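Local structure of alpha-galactosidase 1 (Saccharomyces cerevisiae, 3LRK) at residues A[303-308]-A[398-403]; A[297-302]-A[408-413]; A[155-160]-A[188-193]. The protein hydrolyses terminal, non-reducing alpha-D-galactose residues from alpha-D-galactosides such as galactose oligosaccharides, galactomannans and galactolipids. The protein carries 1 engineered substitution. One frame throughout, in Å; residues are numbered along the deposited sequence.

How the contacts relate
From the N terminus, contact 3 closes first: 155-160 meets 188-193, closing a loop of some 28 residues that runs through helix 160-177 and strand 182-185 and joining two loops of the TIM barrel. Contact 2 opens next at 297-302 and contact 1 at 303-308. The chain then leaves the barrel for the C-terminal beta sandwich, where 398-403 closes contact 1 before 408-413 closes contact 2, so contact 1 is nested inside contact 2. These two share helix 301-307, touch each other and tie barrel to sandwich domain through helix 403-410 and the loop before it, with centres about 11 Å apart. Contact 3 stands apart, its centre about 38 Å from that of contact 1, beyond the chain's centre.

Contact 1 (A[303-308]-A[398-403]); sequences SYSIYS and ANRVDN. With NAG (2-acetamido-2-deoxy-beta-D-glucopyranose), chain F; GOL (glycerol), chain J.
The guanidinium of Arg400 is met at one edge by Ser305, whose OG lies in its plane and receives a nearly straight N-H (166°) from Arg400 NH1 at 3.1 Å. Ile306 approaches the same group obliquely, its CG1 3.6 Å from Arg400 NH1 and its chain running alongside that of the arginine. The arginine bends at chi2 and at chi3 (103°), which brings NH2 to its strongest polar partner, Asp273 of helix 273-285, in a salt bridge.

A serine suits position 305 because it is small as well as polar. Ser305 CB comes within 3.1 Å of Val401 O, a tight approach between helix and loop. Water completes the seam: one molecule joins Ser305 OG, Val401 O and Asn403 OD1, and another links Ser305 O to Val401 N. Asn403 ND2 carries an N-linked sugar, and a glycerol, probably from the crystallisation liquor, spans Ser308 O and Asn399 O.

Polar chemistry, much of it through water, therefore joins the barrel helix to the sandwich loop. With NH1 and NH2 each engaged, the guanidinium has its rotation fixed and its charge probably balanced by Asp273.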
# COMPACT_ATOMS: atom_id res chain seq x y z
N SER A 303 -35.10 5.00 21.95
CA SER A 303 -33.65 4.92 22.12
C SER A 303 -33.28 4.43 23.51
O SER A 303 -32.41 3.57 23.67
CB SER A 303 -33.00 6.27 21.82
OG SER A 303 -33.23 6.64 20.47
N TYR A 304 -33.97 4.95 24.52
CA TYR A 304 -33.82 4.48 25.90
C TYR A 304 -34.02 2.97 26.04
O TYR A 304 -33.23 2.31 26.70
CB TYR A 304 -34.74 5.26 26.86
CG TYR A 304 -34.76 4.76 28.29
CD1 TYR A 304 -33.58 4.68 29.05
CD2 TYR A 304 -35.96 4.41 28.90
CE1 TYR A 304 -33.61 4.23 30.38
CE2 TYR A 304 -36.00 3.97 30.20
CZ TYR A 304 -34.84 3.88 30.94
OH TYR A 304 -34.94 3.43 32.25
N SER A 305 -35.06 2.42 25.43
CA SER A 305 -35.31 0.97 25.57
C SER A 305 -34.32 0.12 24.75
O SER A 305 -34.16 -1.07 25.02
CB SER A 305 -36.75 0.61 25.22
OG SER A 305 -37.02 0.87 23.87
N ILE A 306 -33.68 0.73 23.76
CA ILE A 306 -32.58 0.07 23.06
C ILE A 306 -31.38 -0.07 24.02
O ILE A 306 -30.88 -1.18 24.24
CB ILE A 306 -32.25 0.77 21.71
CG1 ILE A 306 -33.35 0.45 20.70
CG2 ILE A 306 -30.87 0.31 21.17
CD1 ILE A 306 -33.41 1.37 19.51
N TYR A 307 -30.95 1.05 24.61
CA TYR A 307 -29.85 1.05 25.58
C TYR A 307 -30.10 0.14 26.79
O TYR A 307 -29.17 -0.30 27.44
CB TYR A 307 -29.59 2.45 26.12
CG TYR A 307 -28.80 3.36 25.21
CD1 TYR A 307 -29.33 4.58 24.79
CD2 TYR A 307 -27.51 3.00 24.77
CE1 TYR A 307 -28.60 5.44 23.96
CE2 TYR A 307 -26.78 3.85 23.93
CZ TYR A 307 -27.33 5.06 23.53
OH TYR A 307 -26.60 5.88 22.71
N SER A 308 -31.38 -0.11 27.08
CA SER A 308 -31.75 -0.86 28.27
C SER A 308 -32.08 -2.33 28.00
O SER A 308 -32.52 -3.04 28.90
CB SER A 308 -32.93 -0.17 28.98
OG SER A 308 -34.14 -0.46 28.33
N ALA A 398 -37.25 -9.52 21.85
CA ALA A 398 -38.51 -9.75 22.56
C ALA A 398 -38.46 -9.14 23.96
O ALA A 398 -37.39 -9.04 24.57
CB ALA A 398 -38.81 -11.22 22.64
N ASN A 399 -39.62 -8.72 24.45
CA ASN A 399 -39.76 -8.18 25.81
C ASN A 399 -38.96 -6.90 26.04
O ASN A 399 -38.50 -6.64 27.15
CB ASN A 399 -39.40 -9.23 26.87
CG ASN A 399 -40.14 -10.54 26.69
OD1 ASN A 399 -41.28 -10.56 26.20
ND2 ASN A 399 -39.50 -11.64 27.07
N ARG A 400 -38.79 -6.10 24.99
CA ARG A 400 -38.14 -4.81 25.15
C ARG A 400 -39.11 -3.85 25.85
O ARG A 400 -40.33 -4.00 25.73
CB ARG A 400 -37.63 -4.26 23.80
CG ARG A 400 -38.30 -3.00 23.32
CD ARG A 400 -37.32 -2.05 22.66
NE ARG A 400 -37.43 -2.10 21.21
CZ ARG A 400 -37.23 -1.07 20.39
NH1 ARG A 400 -36.91 0.13 20.85
NH2 ARG A 400 -37.38 -1.25 19.09
N VAL A 401 -38.57 -2.90 26.61
CA VAL A 401 -39.41 -1.93 27.31
C VAL A 401 -40.21 -1.15 26.27
O VAL A 401 -39.63 -0.53 25.37
CB VAL A 401 -38.57 -0.97 28.20
CG1 VAL A 401 -39.47 0.06 28.88
CG2 VAL A 401 -37.77 -1.75 29.24
N ASP A 402 -41.54 -1.19 26.38
CA ASP A 402 -42.38 -0.55 25.37
C ASP A 402 -42.29 0.98 25.43
O ASP A 402 -41.84 1.54 26.44
CB ASP A 402 -43.84 -1.08 25.37
CG ASP A 402 -44.63 -0.73 26.64
OD1 ASP A 402 -44.38 0.31 27.29
OD2 ASP A 402 -45.56 -1.50 26.98
N ASN A 403 -42.68 1.64 24.35
CA ASN A 403 -42.57 3.10 24.26
C ASN A 403 -43.28 3.84 25.39
O ASN A 403 -42.82 4.90 25.82
CB ASN A 403 -43.04 3.61 22.89
CG ASN A 403 -42.00 3.38 21.78
OD1 ASN A 403 -40.83 3.07 22.04
ND2 ASN A 403 -42.45 3.53 20.52
C1 NAG F . -41.46 3.41 19.46
C2 NAG F . -42.12 2.48 18.43
C3 NAG F . -41.34 2.42 17.12
C4 NAG F . -40.90 3.79 16.62
C5 NAG F . -40.31 4.63 17.75
C6 NAG F . -40.01 6.05 17.28
C7 NAG F . -43.55 0.73 19.31
C8 NAG F . -43.74 0.33 20.75
N2 NAG F . -42.33 1.15 18.96
O3 NAG F . -42.14 1.84 16.11
O4 NAG F . -39.96 3.64 15.58
O5 NAG F . -41.21 4.66 18.85
O6 NAG F . -39.40 6.78 18.32
O7 NAG F . -44.50 0.67 18.52
C1 GOL J . -34.86 -4.24 30.67
O1 GOL J . -33.56 -4.31 31.21
C2 GOL J . -35.19 -5.55 29.95
O2 GOL J . -34.33 -5.70 28.84
C3 GOL J . -36.64 -5.51 29.47
O3 GOL J . -37.11 -6.83 29.31
O HOH W 1 -35.68 -2.79 26.55
O HOH W 2 -39.49 0.85 22.91

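Contact 2 (A[297-302]-A[408-413]); sequences NNLKAS and AILGRN. With NAG (2-acetamido-2-deoxy-beta-D-glucopyranose), chain B; NAG (2-acetamido-2-deoxy-beta-D-glucopyranose), chain F.
Leu410 carries the apolar part of this contact, its CD1 branch reaching from the end of helix 403-410 to the start of helix 301-307. Leu410 CD1 lies 3.6 Å from Ala301 CA and 4.4 Å from Ala301 CB, where a small residue lets the leucine come close to the backbone. The other branch, Leu410 CD2, meets CD2 of Leu299 at 4.5 Å. CG sits beside the backbone N of Leu410 (chi1 -69°), which turns the side chain toward 299-301, with CD1 on the backbone; Leu299 O is 3.3 Å from Leu410 CD1.

Polar groups meet at the surface. Asn297 ND2 stands at the edge of the Arg412 guanidinium, 4.0 Å from Arg412 NH2, with amide and guanidinium planes nearly coplanar; both are N-H groups, so this is mere proximity. Arg412 has positive phi, as the C-prime residue of a Schellman motif that ends the helix: Asn413 N bonds to Ala408 O and Arg412 N to Ile409 O.

Sugars are held on the 297-302 side. Asn298 ND2 gives a nearly straight bond (171°) to O3 of one N-acetylglucosamine at 2.8 Å, and Ser302 OG is hydrogen-bonded to O6 of the sugar borne by Asn403. With an alanine in place of Asn298, O3 of the first sugar is likely to lose its amide donor and that sugar to shift more easily.

Van der Waals packing centred on Leu410, against Leu299 and Ala301, thus joins barrel to sandwich domain here, while Asn298 and Ser302 hydrogen-bond to the glycans instead.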
# COMPACT_ATOMS: atom_id res chain seq x y z
N ASN A 297 -30.44 13.36 29.22
CA ASN A 297 -31.50 14.29 29.65
C ASN A 297 -32.31 14.81 28.46
O ASN A 297 -33.19 15.65 28.61
CB ASN A 297 -30.91 15.45 30.46
CG ASN A 297 -30.48 15.04 31.86
OD1 ASN A 297 -29.29 14.96 32.16
ND2 ASN A 297 -31.46 14.77 32.74
N ASN A 298 -31.98 14.29 27.28
CA ASN A 298 -32.71 14.61 26.06
C ASN A 298 -32.72 13.35 25.19
O ASN A 298 -32.31 13.36 24.03
CB ASN A 298 -32.04 15.78 25.34
CG ASN A 298 -32.95 16.45 24.33
OD1 ASN A 298 -34.14 16.13 24.25
ND2 ASN A 298 -32.39 17.38 23.57
N LEU A 299 -33.17 12.26 25.80
CA LEU A 299 -33.17 10.95 25.19
C LEU A 299 -34.61 10.50 24.97
O LEU A 299 -35.42 10.51 25.91
CB LEU A 299 -32.44 9.96 26.12
CG LEU A 299 -32.35 8.48 25.73
CD1 LEU A 299 -31.50 8.28 24.48
CD2 LEU A 299 -31.79 7.67 26.88
N LYS A 300 -34.93 10.11 23.73
CA LYS A 300 -36.28 9.65 23.40
C LYS A 300 -36.52 8.21 23.85
O LYS A 300 -35.57 7.46 24.09
CB LYS A 300 -36.61 9.85 21.92
CG LYS A 300 -35.89 8.96 20.91
CD LYS A 300 -36.22 9.41 19.49
CE LYS A 300 -35.80 8.38 18.45
NZ LYS A 300 -34.31 8.22 18.41
N ALA A 301 -37.81 7.87 23.96
CA ALA A 301 -38.27 6.58 24.49
C ALA A 301 -37.71 5.35 23.78
O ALA A 301 -37.20 4.44 24.44
CB ALA A 301 -39.80 6.54 24.49
N SER A 302 -37.82 5.31 22.45
CA SER A 302 -37.36 4.14 21.69
C SER A 302 -35.86 3.91 21.87
O SER A 302 -35.40 2.76 21.94
CB SER A 302 -37.71 4.24 20.20
OG SER A 302 -37.12 5.37 19.57
N ALA A 408 -42.77 6.95 30.33
CA ALA A 408 -43.08 7.14 31.75
C ALA A 408 -41.83 7.28 32.60
O ALA A 408 -41.73 8.19 33.42
CB ALA A 408 -43.96 6.01 32.27
N ILE A 409 -40.87 6.36 32.41
CA ILE A 409 -39.62 6.39 33.17
C ILE A 409 -38.84 7.68 32.89
O ILE A 409 -38.39 8.35 33.82
CB ILE A 409 -38.73 5.15 32.91
CG1 ILE A 409 -39.39 3.88 33.47
CG2 ILE A 409 -37.33 5.35 33.54
CD1 ILE A 409 -38.89 2.59 32.84
N LEU A 410 -38.69 8.03 31.61
CA LEU A 410 -37.97 9.24 31.22
C LEU A 410 -38.62 10.53 31.74
O LEU A 410 -37.91 11.50 32.02
CB LEU A 410 -37.82 9.33 29.70
CG LEU A 410 -36.89 8.31 29.04
CD1 LEU A 410 -37.19 8.23 27.56
CD2 LEU A 410 -35.41 8.63 29.30
N GLY A 411 -39.95 10.53 31.84
CA GLY A 411 -40.70 11.68 32.35
C GLY A 411 -40.79 11.74 33.86
O GLY A 411 -41.50 12.59 34.42
N ARG A 412 -40.07 10.83 34.52
CA ARG A 412 -40.01 10.71 35.99
C ARG A 412 -41.37 10.42 36.64
O ARG A 412 -41.63 10.81 37.77
CB ARG A 412 -39.35 11.94 36.63
CG ARG A 412 -38.00 12.32 36.03
CD ARG A 412 -37.60 13.72 36.44
NE ARG A 412 -37.01 14.46 35.32
CZ ARG A 412 -35.71 14.47 35.02
NH1 ARG A 412 -34.84 13.79 35.75
NH2 ARG A 412 -35.29 15.18 33.98
N ASN A 413 -42.23 9.71 35.91
CA ASN A 413 -43.51 9.27 36.44
C ASN A 413 -43.48 7.82 36.91
O ASN A 413 -44.30 7.41 37.74
CB ASN A 413 -44.63 9.52 35.42
CG ASN A 413 -44.95 11.01 35.26
OD1 ASN A 413 -45.30 11.70 36.23
ND2 ASN A 413 -44.84 11.52 34.03
C1 NAG B . -34.89 16.60 18.94
C2 NAG B . -34.12 17.61 19.80
C3 NAG B . -34.74 17.79 21.19
C4 NAG B . -36.25 18.05 21.11
C5 NAG B . -36.93 17.06 20.16
C6 NAG B . -38.38 17.46 19.91
C7 NAG B . -31.75 18.16 19.70
C8 NAG B . -30.35 17.73 20.03
N2 NAG B . -32.71 17.26 19.91
O3 NAG B . -34.12 18.86 21.87
O4 NAG B . -36.81 17.96 22.41
O5 NAG B . -36.25 16.99 18.91
O6 NAG B . -39.23 16.53 20.56
O7 NAG B . -31.96 19.30 19.27
C1 NAG F . -41.46 3.41 19.46
C2 NAG F . -42.12 2.48 18.43
C3 NAG F . -41.34 2.42 17.12
C4 NAG F . -40.90 3.79 16.62
C5 NAG F . -40.31 4.63 17.75
C6 NAG F . -40.01 6.05 17.28
C7 NAG F . -43.55 0.73 19.31
C8 NAG F . -43.74 0.33 20.75
N2 NAG F . -42.33 1.15 18.96
O3 NAG F . -42.14 1.84 16.11
O4 NAG F . -39.96 3.64 15.58
O5 NAG F . -41.21 4.66 18.85
O6 NAG F . -39.40 6.78 18.32
O7 NAG F . -44.50 0.67 18.52

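Contact 3 (A[155-160]-A[188-193]); sequences GQFGTP and WGQDLT
The Gln190 amide and the Phe157 ring have planes only 13° apart, and the amide nitrogen comes obliquely at the CD1 side of the ring. Gln190 NE2 lies 3.4 Å from Phe157 CD1, while Gln190 OE1 sits against Phe157 CB at 3.3 Å. Gln190 runs fully extended, with CG anti to the backbone N (chi1 -173°), and this reach lets OE1 also bond to Asn150 ND2. A glutamine fits because its amide can rest against the ring while OE1 keeps a polar partner.

Next to it, Asp191 points its carboxylate at the backbone of residues 158-159. Asp191 OD2 accepts the N-H of Gly158 N at 2.8 Å in a bond of 164°, met on the syn side and 24° out of the carboxylate plane. The same oxygen is hydrogen-bonded to Ser163 OG of helix 160-177, so two bonds grip it. Gly158 suits its place because its backbone angles would press any CB against the preceding carbonyl oxygen. Pro160, at the first turn of that helix, lays CG 3.7 Å from Asp191 O, which in turn bonds to Trp196 NE1. Thr159 is the N-cap, its OG1 accepting a weak hydrogen bond from Ile162 N.

Phe157 also makes a T-shaped (edge-to-face) pair with Tyr195 of a second subunit, placing this seam at the tetramer interface. The arrangement joins two neighbouring beta-alpha loops of a TIM barrel, those following strands 145-149 and 182-185, strand 145-149 ending in the nucleophile Asp149.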
# COMPACT_ATOMS: atom_id res chain seq x y z
N GLY A 155 4.29 13.77 13.68
CA GLY A 155 4.91 12.80 12.77
C GLY A 155 5.19 11.42 13.35
O GLY A 155 5.80 10.57 12.66
N GLN A 156 4.72 11.16 14.57
CA GLN A 156 5.02 9.89 15.26
C GLN A 156 4.00 8.78 14.98
O GLN A 156 3.40 8.19 15.89
CB GLN A 156 5.19 10.11 16.77
CG GLN A 156 6.34 11.02 17.14
CD GLN A 156 6.61 11.06 18.62
OE1 GLN A 156 6.28 10.13 19.36
NE2 GLN A 156 7.22 12.15 19.08
N PHE A 157 3.82 8.52 13.69
CA PHE A 157 2.92 7.50 13.18
C PHE A 157 3.51 7.00 11.85
O PHE A 157 4.53 7.53 11.40
CB PHE A 157 1.51 8.07 12.99
CG PHE A 157 1.38 8.99 11.81
CD1 PHE A 157 0.84 8.51 10.61
CD2 PHE A 157 1.81 10.31 11.88
CE1 PHE A 157 0.73 9.35 9.49
CE2 PHE A 157 1.71 11.16 10.77
CZ PHE A 157 1.17 10.67 9.57
N GLY A 158 2.87 6.01 11.23
CA GLY A 158 3.27 5.57 9.89
C GLY A 158 3.74 4.14 9.82
O GLY A 158 3.65 3.50 8.77
N THR A 159 4.24 3.64 10.95
CA THR A 159 4.57 2.22 11.11
C THR A 159 3.97 1.71 12.43
O THR A 159 3.74 2.49 13.34
CB THR A 159 6.10 1.96 11.11
OG1 THR A 159 6.69 2.51 12.30
CG2 THR A 159 6.79 2.54 9.86
N PRO A 160 3.69 0.40 12.52
CA PRO A 160 3.26 -0.17 13.82
C PRO A 160 4.19 0.20 14.99
O PRO A 160 3.72 0.58 16.07
CB PRO A 160 3.32 -1.68 13.57
CG PRO A 160 2.98 -1.79 12.11
CD PRO A 160 3.68 -0.62 11.45
N TRP A 188 -7.76 5.48 15.89
CA TRP A 188 -8.54 5.23 14.67
C TRP A 188 -8.07 4.03 13.82
O TRP A 188 -8.31 3.99 12.60
CB TRP A 188 -8.57 6.49 13.79
CG TRP A 188 -8.61 7.79 14.56
CD1 TRP A 188 -9.50 8.15 15.55
CD2 TRP A 188 -7.73 8.91 14.37
NE1 TRP A 188 -9.21 9.42 16.00
CE2 TRP A 188 -8.14 9.91 15.29
CE3 TRP A 188 -6.64 9.17 13.52
CZ2 TRP A 188 -7.50 11.16 15.37
CZ3 TRP A 188 -6.01 10.42 13.59
CH2 TRP A 188 -6.43 11.39 14.52
N GLY A 189 -7.41 3.07 14.46
CA GLY A 189 -6.91 1.86 13.79
C GLY A 189 -5.58 2.04 13.09
O GLY A 189 -5.07 1.11 12.45
N GLN A 190 -5.00 3.23 13.23
CA GLN A 190 -3.84 3.64 12.43
C GLN A 190 -2.65 2.76 12.76
O GLN A 190 -2.35 2.52 13.94
CB GLN A 190 -3.51 5.11 12.72
CG GLN A 190 -2.44 5.75 11.85
CD GLN A 190 -2.17 7.19 12.27
OE1 GLN A 190 -1.72 7.47 13.39
NE2 GLN A 190 -2.45 8.13 11.36
N ASP A 191 -1.99 2.28 11.71
CA ASP A 191 -0.82 1.40 11.83
C ASP A 191 -1.16 0.03 12.45
O ASP A 191 -0.36 -0.54 13.18
CB ASP A 191 0.32 2.11 12.60
CG ASP A 191 0.78 3.39 11.89
OD1 ASP A 191 0.86 3.38 10.65
OD2 ASP A 191 1.06 4.37 12.57
N LEU A 192 -2.35 -0.49 12.11
CA LEU A 192 -2.80 -1.85 12.48
C LEU A 192 -2.90 -2.11 13.98
O LEU A 192 -2.43 -3.15 14.49
CB LEU A 192 -1.95 -2.92 11.78
CG LEU A 192 -1.79 -2.76 10.26
CD1 LEU A 192 -0.63 -3.61 9.75
CD2 LEU A 192 -3.08 -3.12 9.51
N THR A 193 -3.55 -1.18 14.68
CA THR A 193 -3.65 -1.20 16.12
C THR A 193 -4.10 -2.54 16.72
O THR A 193 -3.65 -2.90 17.79
CB THR A 193 -4.60 -0.11 16.63
OG1 THR A 193 -4.34 1.11 15.91
CG2 THR A 193 -4.38 0.12 18.13